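Local coordinates for protein homocysteine S-methyltransferase (Escherichia coli, PDB 5DMM) that transfers a methyl group from S-methylmethionine, or less efficiently S-adenosylmethionine, to homocysteine in a zinc-dependent reaction that yields methionine, at residues N5-R8 and A9-K13; D20-M23 and A24-L27; D205-P208 and L209-V213; N228-L232 and E233-A237; A301-A304 and A305-A308. One frame throughout, in Å; residues are numbered along the deposited sequence.

Contact 1: N5-R8 and A9-K13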
# COMPACT_ATOMS: atom_id res chain seq x y z
N ASN A 5 16.23 -2.28 -7.76
CA ASN A 5 14.84 -2.72 -7.72
C ASN A 5 14.62 -3.83 -6.68
O ASN A 5 15.04 -4.96 -6.87
CB ASN A 5 14.38 -3.21 -9.09
CG ASN A 5 12.88 -3.49 -9.16
OD1 ASN A 5 12.19 -3.51 -8.14
ND2 ASN A 5 12.37 -3.71 -10.37
N PRO A 6 13.92 -3.49 -5.58
CA PRO A 6 13.63 -4.45 -4.51
C PRO A 6 12.79 -5.64 -4.98
O PRO A 6 12.77 -6.67 -4.32
CB PRO A 6 12.85 -3.61 -3.48
CG PRO A 6 13.14 -2.18 -3.83
CD PRO A 6 13.34 -2.16 -5.31
N LEU A 7 12.10 -5.50 -6.11
CA LEU A 7 11.22 -6.56 -6.58
C LEU A 7 11.91 -7.61 -7.44
O LEU A 7 11.43 -8.74 -7.53
CB LEU A 7 10.05 -5.99 -7.40
CG LEU A 7 9.03 -5.07 -6.75
CD1 LEU A 7 7.93 -4.76 -7.77
CD2 LEU A 7 8.44 -5.70 -5.48
N ARG A 8 13.01 -7.24 -8.09
CA ARG A 8 13.57 -8.10 -9.14
C ARG A 8 14.03 -9.45 -8.62
O ARG A 8 13.76 -10.47 -9.24
CB ARG A 8 14.72 -7.39 -9.88
CG ARG A 8 15.93 -7.05 -9.03
CD ARG A 8 17.23 -7.34 -9.78
NE ARG A 8 17.33 -6.57 -11.02
CZ ARG A 8 18.19 -6.84 -11.99
NH1 ARG A 8 18.22 -6.09 -13.08
NH2 ARG A 8 19.02 -7.87 -11.88
N ALA A 9 14.69 -9.47 -7.47
CA ALA A 9 15.17 -10.72 -6.88
C ALA A 9 14.02 -11.70 -6.66
O ALA A 9 14.13 -12.88 -7.00
CB ALA A 9 15.89 -10.44 -5.57
N LEU A 10 12.93 -11.21 -6.09
CA LEU A 10 11.77 -12.05 -5.85
C LEU A 10 11.07 -12.44 -7.15
O LEU A 10 10.67 -13.59 -7.32
CB LEU A 10 10.77 -11.35 -4.91
CG LEU A 10 11.11 -11.36 -3.42
CD1 LEU A 10 10.12 -10.50 -2.65
CD2 LEU A 10 11.10 -12.78 -2.87
N LEU A 11 10.94 -11.49 -8.07
CA LEU A 11 10.19 -11.76 -9.30
C LEU A 11 11.01 -12.56 -10.31
O LEU A 11 10.46 -13.08 -11.28
CB LEU A 11 9.69 -10.46 -9.93
CG LEU A 11 8.59 -9.71 -9.16
CD1 LEU A 11 8.02 -8.57 -10.00
CD2 LEU A 11 7.47 -10.62 -8.67
N ASP A 12 12.32 -12.66 -10.09
CA ASP A 12 13.15 -13.54 -10.91
C ASP A 12 12.98 -15.00 -10.50
O ASP A 12 13.37 -15.90 -11.24
CB ASP A 12 14.64 -13.16 -10.81
CG ASP A 12 14.98 -11.88 -11.57
OD1 ASP A 12 14.10 -11.33 -12.26
OD2 ASP A 12 16.14 -11.42 -11.47
N LYS A 13 12.40 -15.24 -9.33
CA LYS A 13 12.38 -16.58 -8.74
C LYS A 13 11.00 -17.22 -8.65
O LYS A 13 10.87 -18.43 -8.47
CB LYS A 13 13.01 -16.52 -7.35
CG LYS A 13 14.07 -17.58 -7.11
CD LYS A 13 14.93 -17.21 -5.93
CE LYS A 13 14.10 -17.03 -4.67
NZ LYS A 13 14.96 -16.70 -3.49
O HOH W 1 15.95 -7.21 -5.92
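The carbonyls of Leu-7 and Arg-8 accept from the amides four residues on: Leu-11 N bonds Leu-7 O at 2.8 Å, and Asp-12 N bonds Arg-8 O, also at 2.8 Å. The first bond is the straighter, with an N-H...O angle of 157° against 135°. On this short helix the side chain of Leu-11 lies back over the turn. Its CG sits 3.4 Å from Leu-7 O, and its CD1 meets Leu-7 CB at 4.2 Å. Both leucines turn CG beside their own backbone N. The chain enters the helix through an Asx turn. Asn-5 OD1 takes the N-H of Leu-7 at 2.8 Å, with the donor well above the carbonyl plane. A water bridges the same bend, donating a hydrogen bond to Asn-5 O and accepting one from Ala-9 N. This N-terminal helix covers the end of the TIM barrel where the strands begin. Leu-7 and Leu-10 both pack on Leu-17 and Leu-117, at the starts of two barrel strands, and Leu-7 also meets Val-223. Arg-8 and Asp-12 are on the exposed side. Arg-8 NH2 comes within 4.6 Å of Asp-12 OD2, but the oxygen lies well out of the guanidinium plane. The two charges may attract, yet no N-H points at that oxygen. Leu-11 O accepts a hydrogen bond from Arg-290.

Contact 2: D20-M23 and A24-L27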
# COMPACT_ATOMS: atom_id res chain seq x y z
N ASP A 20 0.42 -8.34 2.21
CA ASP A 20 -0.28 -8.65 3.45
C ASP A 20 -1.74 -8.28 3.29
O ASP A 20 -2.22 -8.09 2.17
CB ASP A 20 0.35 -7.91 4.64
CG ASP A 20 0.30 -6.40 4.49
OD1 ASP A 20 -0.11 -5.89 3.43
OD2 ASP A 20 0.70 -5.72 5.46
N GLY A 21 -2.44 -8.17 4.41
CA GLY A 21 -3.84 -7.79 4.40
C GLY A 21 -4.09 -6.68 5.40
O GLY A 21 -3.14 -6.04 5.86
N ALA A 22 -5.35 -6.48 5.77
CA ALA A 22 -5.72 -5.36 6.64
C ALA A 22 -5.10 -5.47 8.04
O ALA A 22 -4.98 -6.55 8.62
CB ALA A 22 -7.24 -5.25 6.74
N MET A 23 -4.73 -4.31 8.57
CA MET A 23 -4.16 -4.18 9.90
C MET A 23 -5.29 -4.08 10.93
O MET A 23 -5.24 -4.72 11.98
CB MET A 23 -3.24 -2.93 9.93
CG MET A 23 -2.73 -2.46 11.28
SD MET A 23 -1.70 -3.67 12.12
CE MET A 23 -0.24 -3.77 11.08
N ALA A 24 -6.32 -3.32 10.58
CA ALA A 24 -7.40 -2.98 11.51
C ALA A 24 -8.15 -4.19 12.07
O ALA A 24 -8.42 -4.24 13.28
CB ALA A 24 -8.39 -2.05 10.82
N THR A 25 -8.50 -5.14 11.20
CA THR A 25 -9.22 -6.34 11.62
C THR A 25 -8.50 -7.05 12.76
O THR A 25 -9.10 -7.43 13.76
CB THR A 25 -9.39 -7.35 10.45
OG1 THR A 25 -8.12 -7.56 9.82
CG2 THR A 25 -10.36 -6.82 9.43
N GLU A 26 -7.20 -7.21 12.58
CA GLU A 26 -6.36 -7.94 13.51
C GLU A 26 -6.17 -7.19 14.82
O GLU A 26 -6.15 -7.79 15.88
CB GLU A 26 -5.01 -8.25 12.87
CG GLU A 26 -5.02 -9.54 12.05
CD GLU A 26 -4.58 -10.74 12.87
OE1 GLU A 26 -3.82 -10.55 13.85
OE2 GLU A 26 -5.00 -11.88 12.56
N LEU A 27 -6.03 -5.87 14.74
CA LEU A 27 -5.87 -5.07 15.96
C LEU A 27 -7.14 -5.11 16.79
O LEU A 27 -7.10 -5.25 18.02
CB LEU A 27 -5.50 -3.63 15.62
CG LEU A 27 -4.11 -3.43 15.05
CD1 LEU A 27 -3.88 -1.94 14.71
CD2 LEU A 27 -3.05 -3.90 16.04
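Met-23 and Leu-27 form the main side-chain contact, one turn apart at the start of helix 24-29. Met-23 has the most surface buried here. Its CG stands anti to the backbone N (chi1 169°), and the chain then bends at both following torsions. The bends bring CG and SD alongside the leucine, while CE leads away. Met-23 CG touches Leu-27 CD1 at 3.7 Å. Met-23 SD lies 3.8 Å from Leu-27 CG and equally far from Leu-27 CD1, so the sulfur rests against the branch of the leucine. The two side chains cross obliquely. Beneath them Leu-27 N donates to Met-23 O at 3.1 Å, which holds their backbones one turn apart. Both side chains also pack on Trp-39 of helix 39-46, and Met-23 reaches Val-54 and His-55 of helix 48-61.

Ala-22 comes second in surface buried by the contact. Its CB points toward the helix and comes 3.9 Å from Thr-25 OG1. The polar partner of that hydroxyl is Thr-298 O, to which it is hydrogen-bonded. Ala-22 N in turn is bonded to Thr-298 OG1, and Ala-22 O to Tyr-58 OH. The loop and the helix start are thus tied to the segment just after Cys-295, a ligand of the zinc ion. The side chains of Ala-22 and Cys-295 are about 6 Å apart. This is the loop after the first strand of a TIM barrel, running into its helix beside the homocysteine and zinc site.

Contact 3: D205-P208 and L209-V213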
# COMPACT_ATOMS: atom_id res chain seq x y z
N ASP A 205 -11.55 9.70 -10.37
CA ASP A 205 -11.82 11.08 -10.80
C ASP A 205 -12.20 11.22 -12.28
O ASP A 205 -12.39 12.33 -12.77
CB ASP A 205 -10.61 11.98 -10.50
CG ASP A 205 -9.43 11.75 -11.44
OD1 ASP A 205 -9.47 10.83 -12.29
OD2 ASP A 205 -8.43 12.48 -11.31
N GLY A 206 -12.27 10.09 -12.99
CA GLY A 206 -12.72 10.11 -14.38
C GLY A 206 -11.64 9.87 -15.43
O GLY A 206 -11.96 9.60 -16.59
N THR A 207 -10.38 9.97 -15.04
CA THR A 207 -9.26 9.83 -15.98
C THR A 207 -9.19 8.44 -16.60
O THR A 207 -9.20 7.44 -15.89
CB THR A 207 -7.91 10.13 -15.29
OG1 THR A 207 -7.98 11.39 -14.60
CG2 THR A 207 -6.77 10.19 -16.31
N PRO A 208 -9.11 8.36 -17.94
CA PRO A 208 -8.87 7.07 -18.58
C PRO A 208 -7.58 6.42 -18.07
O PRO A 208 -6.57 7.11 -17.96
CB PRO A 208 -8.77 7.43 -20.07
CG PRO A 208 -9.54 8.71 -20.19
CD PRO A 208 -9.25 9.45 -18.92
N LEU A 209 -7.61 5.13 -17.77
CA LEU A 209 -6.41 4.47 -17.26
C LEU A 209 -5.25 4.50 -18.25
O LEU A 209 -4.10 4.48 -17.83
CB LEU A 209 -6.73 3.03 -16.85
CG LEU A 209 -7.48 2.91 -15.52
CD1 LEU A 209 -7.95 1.47 -15.30
CD2 LEU A 209 -6.56 3.36 -14.38
N ARG A 210 -5.54 4.54 -19.56
CA ARG A 210 -4.47 4.64 -20.54
C ARG A 210 -3.62 5.90 -20.28
O ARG A 210 -2.41 5.88 -20.46
CB ARG A 210 -5.04 4.64 -21.98
CG ARG A 210 -5.75 5.92 -22.39
CD ARG A 210 -6.30 5.84 -23.83
NE ARG A 210 -7.71 5.45 -23.80
CZ ARG A 210 -8.72 6.30 -23.84
NH1 ARG A 210 -9.97 5.86 -23.79
NH2 ARG A 210 -8.49 7.60 -23.95
N ASP A 211 -4.26 6.98 -19.83
CA ASP A 211 -3.55 8.22 -19.54
C ASP A 211 -2.69 8.11 -18.27
O ASP A 211 -1.61 8.70 -18.19
CB ASP A 211 -4.53 9.39 -19.40
CG ASP A 211 -5.26 9.69 -20.70
OD1 ASP A 211 -4.72 9.36 -21.76
OD2 ASP A 211 -6.37 10.25 -20.65
N VAL A 212 -3.18 7.35 -17.29
CA VAL A 212 -2.44 7.17 -16.04
C VAL A 212 -1.21 6.33 -16.32
O VAL A 212 -0.11 6.67 -15.89
CB VAL A 212 -3.31 6.50 -14.96
CG1 VAL A 212 -2.52 6.37 -13.65
CG2 VAL A 212 -4.59 7.30 -14.74
N VAL A 213 -1.39 5.23 -17.05
CA VAL A 213 -0.29 4.34 -17.39
C VAL A 213 0.75 5.06 -18.23
O VAL A 213 1.95 4.93 -18.00
CB VAL A 213 -0.80 3.08 -18.15
CG1 VAL A 213 0.36 2.27 -18.68
CG2 VAL A 213 -1.70 2.23 -17.26
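Pro-208, at the N-cap position of helix 209-217, lies over one face of the Arg-210 guanidinium. Its CB stands 3.8 Å above the guanidinium plane, over the centre of the group. The arginine bends at chi3 (96°), which turns its flat end back toward the proline. Asp-211 approaches the proline ring from its own position on the helix. Its OD2 comes 3.5 Å from Pro-208 CD and nearly as close to Pro-208 CG.

The carbonyl of Pro-208 takes the first amides of the helix. It accepts from Asp-211 N at 3.0 Å, with the donor well above the carbonyl plane, and weakly from Val-212 N. Just before it, Thr-207 CG2 touches both Asp-211 CB and Val-212 CG2, 3.9 Å from each. Thr-207 is held in turn by Asp-205 OD1, which accepts from Thr-207 N at 3.0 Å and from Thr-207 OG1 at 2.8 Å. Both donors come from the same face of the carboxylate plane. Asp-205 OD2 is bonded to Phe-173 N, at the start of the neighbouring helix. An Asx turn thus leads into proline at the N-cap of helix 209-217, an outer helix of the TIM barrel.

Contact 4: N228-L232 and E233-A237. With ZN (zinc ion), chain B.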
# COMPACT_ATOMS: atom_id res chain seq x y z
N ASN A 228 -6.38 -1.37 -5.65
CA ASN A 228 -6.65 -1.86 -4.30
C ASN A 228 -7.89 -1.18 -3.73
O ASN A 228 -8.35 -0.18 -4.27
CB ASN A 228 -5.44 -1.64 -3.38
CG ASN A 228 -5.23 -0.17 -3.04
OD1 ASN A 228 -4.79 0.63 -3.88
ND2 ASN A 228 -5.50 0.20 -1.78
N CYS A 229 -8.41 -1.74 -2.65
CA CYS A 229 -9.59 -1.20 -1.99
C CYS A 229 -10.77 -1.14 -2.95
O CYS A 229 -11.52 -0.18 -2.98
CB CYS A 229 -9.29 0.17 -1.40
SG CYS A 229 -10.40 0.63 -0.04
N ILE A 230 -10.92 -2.20 -3.74
CA ILE A 230 -11.98 -2.31 -4.73
C ILE A 230 -12.74 -3.62 -4.47
O ILE A 230 -12.19 -4.53 -3.85
CB ILE A 230 -11.40 -2.28 -6.16
CG1 ILE A 230 -12.49 -2.34 -7.24
CG2 ILE A 230 -10.40 -3.43 -6.36
CD1 ILE A 230 -11.93 -2.37 -8.66
N ALA A 231 -13.99 -3.70 -4.91
CA ALA A 231 -14.80 -4.90 -4.71
C ALA A 231 -14.23 -6.09 -5.47
O ALA A 231 -13.72 -5.94 -6.58
CB ALA A 231 -16.24 -4.64 -5.15
N LEU A 232 -14.34 -7.27 -4.87
CA LEU A 232 -13.84 -8.49 -5.50
C LEU A 232 -14.34 -8.65 -6.93
O LEU A 232 -13.56 -8.96 -7.83
CB LEU A 232 -14.25 -9.72 -4.69
CG LEU A 232 -13.19 -10.34 -3.78
CD1 LEU A 232 -13.73 -11.64 -3.18
CD2 LEU A 232 -11.88 -10.59 -4.53
N GLU A 233 -15.63 -8.42 -7.14
CA GLU A 233 -16.25 -8.67 -8.44
C GLU A 233 -15.78 -7.69 -9.51
O GLU A 233 -16.09 -7.86 -10.68
CB GLU A 233 -17.77 -8.61 -8.34
CG GLU A 233 -18.33 -7.26 -7.92
CD GLU A 233 -18.70 -7.20 -6.44
OE1 GLU A 233 -18.06 -7.91 -5.64
OE2 GLU A 233 -19.64 -6.45 -6.10
N ASN A 234 -15.03 -6.66 -9.12
CA ASN A 234 -14.61 -5.63 -10.07
C ASN A 234 -13.12 -5.68 -10.41
O ASN A 234 -12.63 -4.88 -11.22
CB ASN A 234 -14.99 -4.25 -9.52
CG ASN A 234 -16.49 -4.05 -9.44
OD1 ASN A 234 -17.23 -4.62 -10.23
ND2 ASN A 234 -16.93 -3.24 -8.48
N THR A 235 -12.41 -6.63 -9.82
CA THR A 235 -10.95 -6.71 -9.97
C THR A 235 -10.48 -7.22 -11.33
O THR A 235 -9.62 -6.61 -11.94
CB THR A 235 -10.33 -7.63 -8.91
OG1 THR A 235 -10.94 -8.92 -8.97
CG2 THR A 235 -10.53 -7.03 -7.52
N THR A 236 -11.03 -8.34 -11.78
CA THR A 236 -10.49 -8.99 -12.96
C THR A 236 -10.61 -8.13 -14.22
O THR A 236 -9.67 -8.05 -15.01
CB THR A 236 -11.16 -10.38 -13.18
OG1 THR A 236 -10.85 -11.21 -12.05
CG2 THR A 236 -10.64 -11.06 -14.44
N ALA A 237 -11.74 -7.45 -14.39
CA ALA A 237 -11.95 -6.59 -15.56
C ALA A 237 -10.94 -5.44 -15.60
O ALA A 237 -10.41 -5.10 -16.67
CB ALA A 237 -13.37 -6.04 -15.56
ZN ZN B . -8.71 -0.77 1.25
O HOH W 2 -15.48 -1.43 -6.15
O HOH W 3 -13.52 -9.70 -10.76
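Leu-232 O receives two bonds from Thr-235, one from the hydroxyl and one from the backbone. Thr-235 OG1 donates at 2.9 Å, in the carbonyl plane. Thr-235 N donates at 3.3 Å from well above that plane. The threonine hydroxyl sits between its own backbone N and carbonyl carbon (chi1 56°), and there it reaches back to Leu-232 O. A water gives a third bond to this oxygen and accepts from Thr-236 N. One residue earlier, Ala-231 O accepts from Asn-234 N at 2.9 Å.

Side chains pack around this turn. Ile-230 CD1 rests against Asn-234 CB at 3.7 Å, while its other branch, CG2, meets Thr-235 CG2 at 3.8 Å. Ala-231 CB is in van der Waals contact with Asn-234 ND2 at 3.7 Å and has Glu-233 OE1 beside it. A second water links Ala-231 N with Asn-234 ND2.

The turn joins strand 222-228 to helix 235-243 in the TIM barrel, on the active-site side. At its start Cys-229 SG binds the zinc ion at 2.5 Å, and Cys-295 SG is a further ligand. Cys-229 also touches the bound homocysteine. Farther out, Asn-228 OD1 accepts from Thr-169 N and is bonded to Ser-194 OG, which ties the strand end to strand 191-197 and, beyond it, strand 164-170. Backbone bonds join Cys-229 to Tyr-253 and Ile-230 to Asn-255. On the helix side, Trp-284 NE1 bonds Thr-235 OG1, and the Trp-284 side chain packs on Leu-232 and Thr-236.

Contact 5: A301-A304 and A305-A308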
# COMPACT_ATOMS: atom_id res chain seq x y z
N ALA A 301 -6.05 -14.96 7.24
CA ALA A 301 -6.71 -16.14 6.66
C ALA A 301 -6.73 -16.05 5.14
O ALA A 301 -6.54 -17.05 4.45
CB ALA A 301 -8.12 -16.29 7.19
N ASP A 302 -6.95 -14.85 4.61
CA ASP A 302 -6.94 -14.64 3.16
C ASP A 302 -5.56 -14.86 2.57
O ASP A 302 -5.43 -15.45 1.49
CB ASP A 302 -7.42 -13.23 2.81
CG ASP A 302 -8.84 -12.96 3.27
OD1 ASP A 302 -9.78 -13.40 2.57
OD2 ASP A 302 -9.02 -12.30 4.32
N ILE A 303 -4.53 -14.37 3.26
CA ILE A 303 -3.14 -14.54 2.81
C ILE A 303 -2.75 -16.02 2.85
O ILE A 303 -2.10 -16.53 1.94
CB ILE A 303 -2.18 -13.69 3.69
CG1 ILE A 303 -2.56 -12.22 3.58
CG2 ILE A 303 -0.74 -13.89 3.24
CD1 ILE A 303 -2.67 -11.75 2.13
N ALA A 304 -3.17 -16.71 3.91
CA ALA A 304 -2.92 -18.14 4.03
C ALA A 304 -3.58 -18.91 2.88
O ALA A 304 -2.99 -19.81 2.28
CB ALA A 304 -3.43 -18.65 5.37
N ALA A 305 -4.81 -18.52 2.54
CA ALA A 305 -5.49 -19.15 1.40
C ALA A 305 -4.76 -18.89 0.08
O ALA A 305 -4.67 -19.77 -0.77
CB ALA A 305 -6.93 -18.66 1.31
N LEU A 306 -4.24 -17.68 -0.10
CA LEU A 306 -3.52 -17.35 -1.34
C LEU A 306 -2.25 -18.16 -1.44
O LEU A 306 -1.89 -18.65 -2.52
CB LEU A 306 -3.19 -15.85 -1.40
CG LEU A 306 -4.34 -14.90 -1.74
CD1 LEU A 306 -3.98 -13.48 -1.41
CD2 LEU A 306 -4.68 -15.01 -3.22
N LYS A 307 -1.59 -18.32 -0.30
CA LYS A 307 -0.33 -19.05 -0.22
C LYS A 307 -0.54 -20.51 -0.63
O LYS A 307 0.25 -21.07 -1.39
CB LYS A 307 0.22 -18.95 1.21
CG LYS A 307 1.52 -19.70 1.47
CD LYS A 307 2.67 -19.11 0.68
CE LYS A 307 3.98 -19.79 1.01
NZ LYS A 307 5.10 -19.22 0.19
N ALA A 308 -1.63 -21.09 -0.15
CA ALA A 308 -1.96 -22.48 -0.45
C ALA A 308 -2.28 -22.68 -1.93
O ALA A 308 -1.96 -23.71 -2.50
CB ALA A 308 -3.11 -22.95 0.41
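Leu-306 reaches back along its helix over Asp-302 and Ile-303. Its CB lies 3.6 Å from Ile-303 O and about as far from Asp-302 O. CG comes next, 3.5 Å from Asp-302 O. It stands beside the backbone N (chi1 -76°), which brings the branch over the preceding turn. Leu-306 CD1 lies 3.8 Å from Asp-302 O and then meets Ile-303 CD1 at 4.2 Å, the two side chains passing at a slant. Beyond the helix, Leu-306 packs on Leu-18 of strand 17-18 and on Leu-277. Ile-303 lies against Tyr-58 and Ala-61 of helix 48-61. Both are buried, one against helix 48-61, the other against strand 17-18.

The backbone under them is regular. Leu-306 N donates to Asp-302 O at 3.0 Å, and Lys-307 N to Ile-303 O at 2.9 Å. The alanines continue the same pattern, with Ala-305 N on Ala-301 O and Ala-308 N on Ala-304 O.

The other sides carry smaller or more polar groups. Ala-305 CB sits 3.5 Å from Asp-302 O and packs on Gln-276 and Ala-278. Lys-307 places CB 3.4 Å from Ile-303 O, and its outer chain leads away from the turn. The carboxylate of Asp-302 turns to the helix start instead, where its OD2 accepts from Thr-299 N. Thr-299 OG1 is bonded to Ala-301 N. Side chains thus take up amides at the N-terminal end of helix 300-309, the last helix of the TIM barrel.

Overall arrangement
Along the chain the contacts come in series, from the N-terminal helix of contact 1 to the C-terminal helix of contact 5. All belong to one TIM barrel with eight parallel strands. Contact 1 lies at the strand starts. Contacts 2 and 4 follow strands 17-18 and 222-228, near the zinc and homocysteine site, with centres about 19 Å apart. Contact 3 begins the outer helix before strand 222-228, its centre about 17 Å from that of contact 4. Contacts 2 and 5 touch, Asp-20 O meeting Ile-303 CD1 at 3.7 Å, so the first and last parts of the barrel pack together. Contacts 3 and 5 are farthest apart, about 31 Å between centres.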